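Local coordinates for protein DNMT2 (Spodoptera frugiperda, PDB 4H0N) that probably methylates a cytosine in the anticodon loop of tRNA(Asp), using S-adenosyl-L-methionine as methyl donor, and probably also methylates cytosines in DNA, at residues Cys18-Glu22 with Ser23-Gly27; Asp134-Glu138 with Cys139-Tyr143. The protein carries 3 engineered substitutions. All coordinates share one frame; numbering follows the deposited sequence.

Interactions 1 and 2 are places where a helix ends and the chain turns into a strand of the central seven-stranded sheet of a Rossmann-like methyltransferase. At 18-27, helix 15-23 hands over to strand 27-33, which runs parallel to strand 4-9; at 134-143, helix 127-138 hands over to strand 141-148, outermost on one side of the sheet and antiparallel to its neighbour 161-168. Their centres are about 25 Å apart and their nearest atoms about 13 Å. Interaction 1 is closer to the cofactor: the side chain of Ala19 is about 9 Å from the bound S-adenosyl-L-homocysteine. Interaction 2 lies away from that pocket, but the side chain of Lys135 is about 4 Å from a bound calcium ion.

Interaction 1. Residues Cys18-Glu22 with Ser23-Gly27; sequences CAWKE and SGLDG
The methylene of Leu25 sits over the indole of Trp20: CB of Leu25 is 3.9 Å from the centroid of the six-membered ring of Trp20 and 22° off its normal, a CH-pi contact. The two side chains cross at about a right angle, and CD2 of Leu25 continues across the same face to CZ3 and CH2 of Trp20, 3.8 Å from each. With CG anti to the backbone N (chi1 -178°), the indole swings toward the chain that follows the helix. Its edge faces that chain, and NE1 of Trp20 gives a weak, bent hydrogen bond of 3.2 Å to Gly27 O.

Ser23 ties the helix end to the turn through its hydroxyl. Its OG donates to Trp20 O at 2.5 Å and accepts from Leu25 N at 3.3 Å, the latter closing an ST turn. OG stands between the backbone N and the carbonyl carbon of Ser23 (chi1 67°), which brings the hydroxyl back to the last helical turn. Gly24, with positive phi, takes the chain out of the helix, and its N reaches Lys21 O at 3.2 Å from above the carbonyl plane.

This is the helix-to-strand half of a beta-alpha-beta crossover, from strand 4-9 through helix 15-23 to strand 27-33. The ring of Trp20 lies edge-to-face with Phe332, touches Leu328 of the same helix 321-332, and also meets His4 and Ile6 of strand 4-9. Replacing the indole by an alanine's methyl group is likely to open a gap under the turn, leaving Leu25 without the ring it lies on and Gly27 O without its weak N-H donor. The chemistry is thus divided: one hydroxyl ties the carbonyl of Trp20 to the turn, while its buried indole holds that turn chiefly by apolar contact.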
loop_
_atom_site.group_PDB
_atom_site.type_symbol
_atom_site.label_atom_id
_atom_site.label_comp_id
_atom_site.label_asym_id
_atom_site.label_seq_id
_atom_site.Cartn_x
_atom_site.Cartn_y
_atom_site.Cartn_z
ATOM N N CYS A 18 -11.290 2.694 1.316
ATOM C CA CYS A 18 -11.062 3.858 2.156
ATOM C C CYS A 18 -10.758 5.092 1.327
ATOM O O CYS A 18 -11.128 6.201 1.699
ATOM C CB CYS A 18 -9.923 3.598 3.135
ATOM S SG CYS A 18 -10.430 2.654 4.567
ATOM N N ALA A 19 -10.086 4.887 0.201
ATOM C CA ALA A 19 -9.678 5.986 -0.658
ATOM C C ALA A 19 -10.851 6.526 -1.477
ATOM O O ALA A 19 -10.933 7.727 -1.748
ATOM C CB ALA A 19 -8.542 5.545 -1.567
ATOM N N TRP A 20 -11.758 5.637 -1.864
ATOM C CA TRP A 20 -12.945 6.038 -2.610
ATOM C C TRP A 20 -13.814 6.990 -1.793
ATOM O O TRP A 20 -14.373 7.948 -2.329
ATOM C CB TRP A 20 -13.766 4.818 -3.021
ATOM C CG TRP A 20 -14.959 5.190 -3.831
ATOM C CD1 TRP A 20 -16.257 5.250 -3.408
ATOM C CD2 TRP A 20 -14.967 5.586 -5.205
ATOM N NE1 TRP A 20 -17.070 5.648 -4.438
ATOM C CE2 TRP A 20 -16.300 5.864 -5.552
ATOM C CE3 TRP A 20 -13.970 5.725 -6.178
ATOM C CZ2 TRP A 20 -16.668 6.274 -6.831
ATOM C CZ3 TRP A 20 -14.337 6.132 -7.447
ATOM C CH2 TRP A 20 -15.673 6.402 -7.763
ATOM N N LYS A 21 -13.926 6.721 -0.494
ATOM C CA LYS A 21 -14.675 7.586 0.407
ATOM C C LYS A 21 -14.031 8.956 0.501
ATOM O O LYS A 21 -14.710 9.973 0.409
ATOM C CB LYS A 21 -14.773 6.965 1.799
ATOM C CG LYS A 21 -15.779 5.836 1.908
ATOM C CD LYS A 21 -15.856 5.305 3.337
ATOM C CE LYS A 21 -16.852 4.154 3.452
ATOM N NZ LYS A 21 -17.102 3.764 4.871
ATOM N N GLU A 22 -12.716 8.975 0.682
ATOM C CA GLU A 22 -11.992 10.228 0.840
ATOM C C GLU A 22 -12.110 11.138 -0.382
ATOM O O GLU A 22 -11.989 12.355 -0.262
ATOM C CB GLU A 22 -10.522 9.960 1.174
ATOM C CG GLU A 22 -10.150 10.266 2.615
ATOM C CD GLU A 22 -9.825 11.734 2.840
ATOM O OE1 GLU A 22 -10.431 12.349 3.743
ATOM O OE2 GLU A 22 -8.953 12.271 2.123
ATOM N N SER A 23 -12.365 10.549 -1.547
ATOM C CA SER A 23 -12.438 11.306 -2.799
ATOM C C SER A 23 -13.698 12.155 -2.901
ATOM O O SER A 23 -13.709 13.171 -3.596
ATOM C CB SER A 23 -12.348 10.365 -4.011
ATOM O OG SER A 23 -13.486 9.519 -4.107
ATOM N N GLY A 24 -14.756 11.728 -2.217
ATOM C CA GLY A 24 -16.033 12.425 -2.245
ATOM C C GLY A 24 -16.859 12.055 -3.462
ATOM O O GLY A 24 -17.896 12.657 -3.733
ATOM N N LEU A 25 -16.395 11.050 -4.195
ATOM C CA LEU A 25 -17.024 10.649 -5.447
ATOM C C LEU A 25 -18.287 9.822 -5.229
ATOM O O LEU A 25 -18.425 9.128 -4.219
ATOM C CB LEU A 25 -16.032 9.872 -6.315
ATOM C CG LEU A 25 -15.218 10.690 -7.315
ATOM C CD1 LEU A 25 -14.736 11.992 -6.693
ATOM C CD2 LEU A 25 -14.045 9.875 -7.818
ATOM N N ASP A 26 -19.204 9.899 -6.188
ATOM C CA ASP A 26 -20.481 9.208 -6.080
ATOM C C ASP A 26 -20.370 7.767 -6.571
ATOM O O ASP A 26 -20.239 7.522 -7.772
ATOM C CB ASP A 26 -21.558 9.957 -6.864
ATOM C CG ASP A 26 -22.957 9.616 -6.398
ATOM O OD1 ASP A 26 -23.099 9.133 -5.255
ATOM O OD2 ASP A 26 -23.914 9.838 -7.168
ATOM N N GLY A 27 -20.417 6.819 -5.638
ATOM C CA GLY A 27 -20.303 5.417 -5.994
ATOM C C GLY A 27 -20.300 4.419 -4.850
ATOM O O GLY A 27 -20.001 4.749 -3.702
#

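Interaction 2. Residues Asp134-Glu138 with Cys139-Tyr143; sequences DKLKE and CNFIY
Leu136 O is gripped by two backbone amides that come from opposite faces of its carbonyl plane, Phe141 N at 2.9 Å and Cys139 N at 3.0 Å. The bond from Phe141 N is the straighter, 161° at the hydrogen against 132°. Asn140, with positive phi, adds a bond of 3.2 Å from its N to Lys137 O. Together the bonds from Phe141 and Asn140 form the Schellman motif that ends helix 127-138 and sends the chain back into strand 141-148; the N-to-C directions of segments 134-138 and 141-143 differ by 131°. From the last turn of the helix, the side chain of Leu136 packs against the strand: its CB lies 3.8 Å from Phe141 CB, CD2 leans on the root of the Phe141 ring, and CD1 meets CB of Tyr143 more loosely. Ala166 of neighbouring strand 161-168 touches both Leu136 and Phe141. CE of Lys135 runs past SG of Cys139 at 3.8 Å; bends at chi2 and chi4 carry its NZ on to a hydrogen bond with Ile103 O, beside the calcium site of Gly104 and Asp107. Lys137 curls over instead, bringing NZ to the edge of the Tyr143 ring, 2.6 Å from Tyr143 OH.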
loop_
_atom_site.group_PDB
_atom_site.type_symbol
_atom_site.label_atom_id
_atom_site.label_comp_id
_atom_site.label_asym_id
_atom_site.label_seq_id
_atom_site.Cartn_x
_atom_site.Cartn_y
_atom_site.Cartn_z
ATOM N N ASP A 134 -0.650 -2.004 -23.787
ATOM C CA ASP A 134 -0.996 -2.397 -25.142
ATOM C C ASP A 134 -2.443 -2.873 -25.239
ATOM O O ASP A 134 -3.108 -2.654 -26.249
ATOM C CB ASP A 134 -0.065 -3.509 -25.603
ATOM C CG ASP A 134 -0.302 -3.900 -27.034
ATOM O OD1 ASP A 134 0.392 -3.341 -27.911
ATOM O OD2 ASP A 134 -1.179 -4.759 -27.280
ATOM N N LYS A 135 -2.923 -3.528 -24.187
ATOM C CA LYS A 135 -4.298 -3.999 -24.167
ATOM C C LYS A 135 -5.253 -2.832 -23.953
ATOM O O LYS A 135 -6.384 -2.856 -24.430
ATOM C CB LYS A 135 -4.510 -5.066 -23.088
ATOM C CG LYS A 135 -5.801 -5.858 -23.260
ATOM C CD LYS A 135 -5.800 -6.559 -24.612
ATOM C CE LYS A 135 -7.187 -7.017 -25.039
ATOM N NZ LYS A 135 -7.688 -8.173 -24.251
ATOM N N LEU A 136 -4.797 -1.813 -23.233
ATOM C CA LEU A 136 -5.603 -0.611 -23.042
ATOM C C LEU A 136 -5.873 0.106 -24.374
ATOM O O LEU A 136 -7.024 0.407 -24.704
ATOM C CB LEU A 136 -4.937 0.348 -22.051
ATOM C CG LEU A 136 -4.805 -0.090 -20.589
ATOM C CD1 LEU A 136 -4.172 1.021 -19.759
ATOM C CD2 LEU A 136 -6.151 -0.478 -20.009
ATOM N N LYS A 137 -4.811 0.372 -25.129
ATOM C CA LYS A 137 -4.928 1.047 -26.416
ATOM C C LYS A 137 -5.863 0.287 -27.343
ATOM O O LYS A 137 -6.650 0.886 -28.069
ATOM C CB LYS A 137 -3.559 1.172 -27.085
ATOM C CG LYS A 137 -2.598 2.148 -26.441
ATOM C CD LYS A 137 -1.223 2.018 -27.085
ATOM C CE LYS A 137 -0.552 3.368 -27.275
ATOM N NZ LYS A 137 -0.397 4.108 -25.991
ATOM N N GLU A 138 -5.758 -1.038 -27.311
ATOM C CA GLU A 138 -6.565 -1.914 -28.150
ATOM C C GLU A 138 -8.042 -1.781 -27.824
ATOM O O GLU A 138 -8.891 -1.919 -28.705
ATOM C CB GLU A 138 -6.137 -3.369 -27.942
ATOM C CG GLU A 138 -5.603 -4.067 -29.179
ATOM C CD GLU A 138 -4.734 -5.265 -28.836
ATOM O OE1 GLU A 138 -5.226 -6.192 -28.155
ATOM O OE2 GLU A 138 -3.552 -5.272 -29.233
ATOM N N CYS A 139 -8.341 -1.518 -26.554
ATOM C CA CYS A 139 -9.722 -1.462 -26.085
ATOM C C CYS A 139 -10.228 -0.027 -25.978
ATOM O O CYS A 139 -11.207 0.247 -25.280
ATOM C CB CYS A 139 -9.862 -2.178 -24.741
ATOM S SG CYS A 139 -9.358 -3.918 -24.779
ATOM N N ASN A 140 -9.548 0.876 -26.679
ATOM C CA ASN A 140 -9.883 2.304 -26.699
ATOM C C ASN A 140 -9.886 2.985 -25.317
ATOM O O ASN A 140 -10.741 3.822 -25.008
ATOM C CB ASN A 140 -11.186 2.529 -27.466
ATOM C CG ASN A 140 -11.234 1.733 -28.766
ATOM O OD1 ASN A 140 -10.548 2.056 -29.740
ATOM N ND2 ASN A 140 -12.042 0.678 -28.782
ATOM N N PHE A 141 -8.904 2.615 -24.500
ATOM C CA PHE A 141 -8.662 3.260 -23.225
ATOM C C PHE A 141 -7.595 4.324 -23.397
ATOM O O PHE A 141 -6.649 4.137 -24.178
ATOM C CB PHE A 141 -8.212 2.234 -22.181
ATOM C CG PHE A 141 -9.349 1.590 -21.439
ATOM C CD1 PHE A 141 -9.779 2.117 -20.236
ATOM C CD2 PHE A 141 -9.995 0.465 -21.942
ATOM C CE1 PHE A 141 -10.824 1.546 -19.541
ATOM C CE2 PHE A 141 -11.050 -0.116 -21.246
ATOM C CZ PHE A 141 -11.464 0.430 -20.044
ATOM N N ILE A 142 -7.758 5.445 -22.695
ATOM C CA ILE A 142 -6.692 6.435 -22.595
ATOM C C ILE A 142 -6.191 6.412 -21.158
ATOM O O ILE A 142 -6.931 6.034 -20.248
ATOM C CB ILE A 142 -7.168 7.834 -22.949
ATOM C CG1 ILE A 142 -8.457 8.185 -22.198
ATOM C CG2 ILE A 142 -7.389 7.943 -24.450
ATOM C CD1 ILE A 142 -8.935 9.598 -22.481
ATOM N N TYR A 143 -4.942 6.807 -20.938
ATOM C CA TYR A 143 -4.316 6.568 -19.641
ATOM C C TYR A 143 -3.218 7.555 -19.261
ATOM O O TYR A 143 -2.681 8.275 -20.097
ATOM C CB TYR A 143 -3.725 5.162 -19.629
ATOM C CG TYR A 143 -2.644 4.973 -20.667
ATOM C CD1 TYR A 143 -1.308 5.149 -20.343
ATOM C CD2 TYR A 143 -2.962 4.635 -21.979
ATOM C CE1 TYR A 143 -0.316 4.985 -21.290
ATOM C CE2 TYR A 143 -1.974 4.466 -22.934
ATOM C CZ TYR A 143 -0.654 4.642 -22.582
ATOM O OH TYR A 143 0.336 4.481 -23.519
#